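Local atomic coordinates of peptide ABC transporter, peptide-binding protein (Thermus thermophilus, PDB entry 2D5W), a protein that binds oligopeptides, a pentapeptide in this crystal, and probably delivers them to an ABC transporter for uptake across the membrane. Residues V417-Q422 against I438-S443. Residues are numbered along the deposited sequence; the frame is centred on the assembly and turned at random.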
loop_
_atom_site.group_PDB
_atom_site.type_symbol
_atom_site.label_atom_id
_atom_site.label_comp_id
_atom_site.label_asym_id
_atom_site.label_seq_id
_atom_site.Cartn_x
_atom_site.Cartn_y
_atom_site.Cartn_z
ATOM N N VAL A 417 -4.301 -18.665 3.916
ATOM C CA VAL A 417 -2.913 -18.931 4.266
ATOM C C VAL A 417 -2.527 -18.200 5.557
ATOM O O VAL A 417 -1.726 -18.706 6.345
ATOM C CB VAL A 417 -1.941 -18.579 3.102
ATOM C CG1 VAL A 417 -1.703 -17.082 3.023
ATOM C CG2 VAL A 417 -0.633 -19.343 3.280
ATOM N N ARG A 418 -3.103 -17.023 5.792
ATOM C CA ARG A 418 -2.821 -16.286 7.020
ATOM C C ARG A 418 -3.499 -16.948 8.219
ATOM O O ARG A 418 -2.946 -16.965 9.320
ATOM C CB ARG A 418 -3.278 -14.834 6.885
ATOM C CG ARG A 418 -2.315 -13.994 6.076
ATOM C CD ARG A 418 -2.874 -12.626 5.783
ATOM N NE ARG A 418 -1.880 -11.789 5.125
ATOM C CZ ARG A 418 -2.153 -10.634 4.528
ATOM N NH1 ARG A 418 -3.398 -10.172 4.503
ATOM N NH2 ARG A 418 -1.176 -9.947 3.954
ATOM N N GLU A 419 -4.700 -17.482 8.017
ATOM C CA GLU A 419 -5.399 -18.157 9.101
ATOM C C GLU A 419 -4.597 -19.406 9.478
ATOM O O GLU A 419 -4.477 -19.746 10.657
ATOM C CB GLU A 419 -6.834 -18.486 8.664
ATOM C CG GLU A 419 -7.653 -17.206 8.442
ATOM C CD GLU A 419 -9.025 -17.423 7.829
ATOM O OE1 GLU A 419 -9.159 -18.284 6.937
ATOM O OE2 GLU A 419 -9.969 -16.701 8.224
ATOM N N ARG A 420 -4.022 -20.070 8.478
ATOM C CA ARG A 420 -3.195 -21.249 8.715
ATOM C C ARG A 420 -1.900 -20.834 9.420
ATOM O O ARG A 420 -1.402 -21.537 10.304
ATOM C CB ARG A 420 -2.868 -21.939 7.386
ATOM C CG ARG A 420 -4.050 -22.690 6.765
ATOM C CD ARG A 420 -3.771 -23.049 5.309
ATOM N NE ARG A 420 -2.508 -23.765 5.169
ATOM C CZ ARG A 420 -1.735 -23.724 4.088
ATOM N NH1 ARG A 420 -0.600 -24.408 4.061
ATOM N NH2 ARG A 420 -2.088 -22.994 3.039
ATOM N N THR A 421 -1.359 -19.684 9.027
ATOM C CA THR A 421 -0.132 -19.169 9.629
ATOM C C THR A 421 -0.323 -18.915 11.123
ATOM O O THR A 421 0.525 -19.285 11.938
ATOM C CB THR A 421 0.307 -17.863 8.935
ATOM O OG1 THR A 421 0.653 -18.150 7.576
ATOM C CG2 THR A 421 1.514 -17.250 9.635
ATOM N N GLN A 422 -1.440 -18.292 11.483
ATOM C CA GLN A 422 -1.716 -18.012 12.887
ATOM C C GLN A 422 -1.717 -19.302 13.699
ATOM O O GLN A 422 -1.129 -19.357 14.777
ATOM C CB GLN A 422 -3.064 -17.305 13.040
ATOM C CG GLN A 422 -3.094 -15.884 12.500
ATOM C CD GLN A 422 -4.461 -15.245 12.650
ATOM O OE1 GLN A 422 -5.471 -15.828 12.258
ATOM N NE2 GLN A 422 -4.502 -14.046 13.219
ATOM N N ILE A 438 -6.848 -14.796 18.737
ATOM C CA ILE A 438 -7.141 -14.443 17.357
ATOM C C ILE A 438 -8.250 -13.404 17.286
ATOM O O ILE A 438 -9.283 -13.539 17.940
ATOM C CB ILE A 438 -7.589 -15.688 16.557
ATOM C CG1 ILE A 438 -6.535 -16.792 16.671
ATOM C CG2 ILE A 438 -7.828 -15.317 15.101
ATOM C CD1 ILE A 438 -5.182 -16.421 16.106
ATOM N N ASN A 439 -8.035 -12.359 16.498
ATOM C CA ASN A 439 -9.040 -11.319 16.331
ATOM C C ASN A 439 -8.934 -10.791 14.909
ATOM O O ASN A 439 -8.308 -9.764 14.655
ATOM C CB ASN A 439 -8.824 -10.193 17.344
ATOM C CG ASN A 439 -9.856 -9.099 17.213
ATOM O OD1 ASN A 439 -10.949 -9.327 16.692
ATOM N ND2 ASN A 439 -9.526 -7.906 17.693
ATOM N N ASN A 440 -9.556 -11.512 13.984
ATOM C CA ASN A 440 -9.507 -11.157 12.575
ATOM C C ASN A 440 -10.762 -10.459 12.077
ATOM O O ASN A 440 -11.846 -10.615 12.641
ATOM C CB ASN A 440 -9.268 -12.412 11.733
ATOM C CG ASN A 440 -8.021 -13.170 12.147
ATOM O OD1 ASN A 440 -7.087 -12.605 12.723
ATOM N ND2 ASN A 440 -7.991 -14.460 11.836
ATOM N N ALA A 441 -10.601 -9.693 11.005
ATOM C CA ALA A 441 -11.710 -8.971 10.396
ATOM C C ALA A 441 -11.360 -8.724 8.933
ATOM O O ALA A 441 -10.219 -8.923 8.521
ATOM C CB ALA A 441 -11.948 -7.646 11.131
ATOM N N PRO A 442 -12.335 -8.290 8.124
ATOM C CA PRO A 442 -12.064 -8.033 6.705
ATOM C C PRO A 442 -11.067 -6.904 6.466
ATOM O O PRO A 442 -10.884 -6.023 7.313
ATOM C CB PRO A 442 -13.440 -7.672 6.142
ATOM C CG PRO A 442 -14.399 -8.343 7.074
ATOM C CD PRO A 442 -13.768 -8.116 8.423
ATOM N N SER A 443 -10.437 -6.944 5.297
ATOM C CA SER A 443 -9.493 -5.924 4.865
ATOM C C SER A 443 -10.136 -4.537 4.978
ATOM O O SER A 443 -9.506 -3.588 5.442
ATOM C CB SER A 443 -9.091 -6.212 3.411
ATOM O OG SER A 443 -8.460 -5.102 2.798
HETATM O O HOH W 1 -10.280 -15.814 10.755
#
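Q422 and N440 face each other amide to amide, joining the crossover helix to the loop that follows the second strand of a beta-alpha-beta unit: helix 416-431 links the parallel strands 401-410 and 435-438, as in the alpha/beta lobes of periplasmic binding proteins, and I438 closes the second strand. Across the contact each amide donates once and accepts once, a complementarity that suits glutamine and asparagine. N440 ND2 gives a nearly straight bond (168°) to Q422 OE1 at 2.9 Å, and Q422 NE2 returns one to N440 OD1 at 3.0 Å. Both acceptors use an in-plane lone pair, and with the amide planes 22° apart the two groups form an almost flat ring. Q422 spans the gap because its chain runs extended beyond CG (chi2 179°). I438 CD1 lies over the face of the Q422 amide, 3.7 Å from CD, leaving the in-plane bonding edge to N440. A leucine in place of Q422 would probably leave N440 OD1 and one N-H of ND2 without their mates across the contact, and its amide less firmly held in rotation. Beyond the pair, E419 OE2, also bonded to G414 N, receives a hydrogen bond from a water that accepts one from N440 ND2 at 2.9 Å.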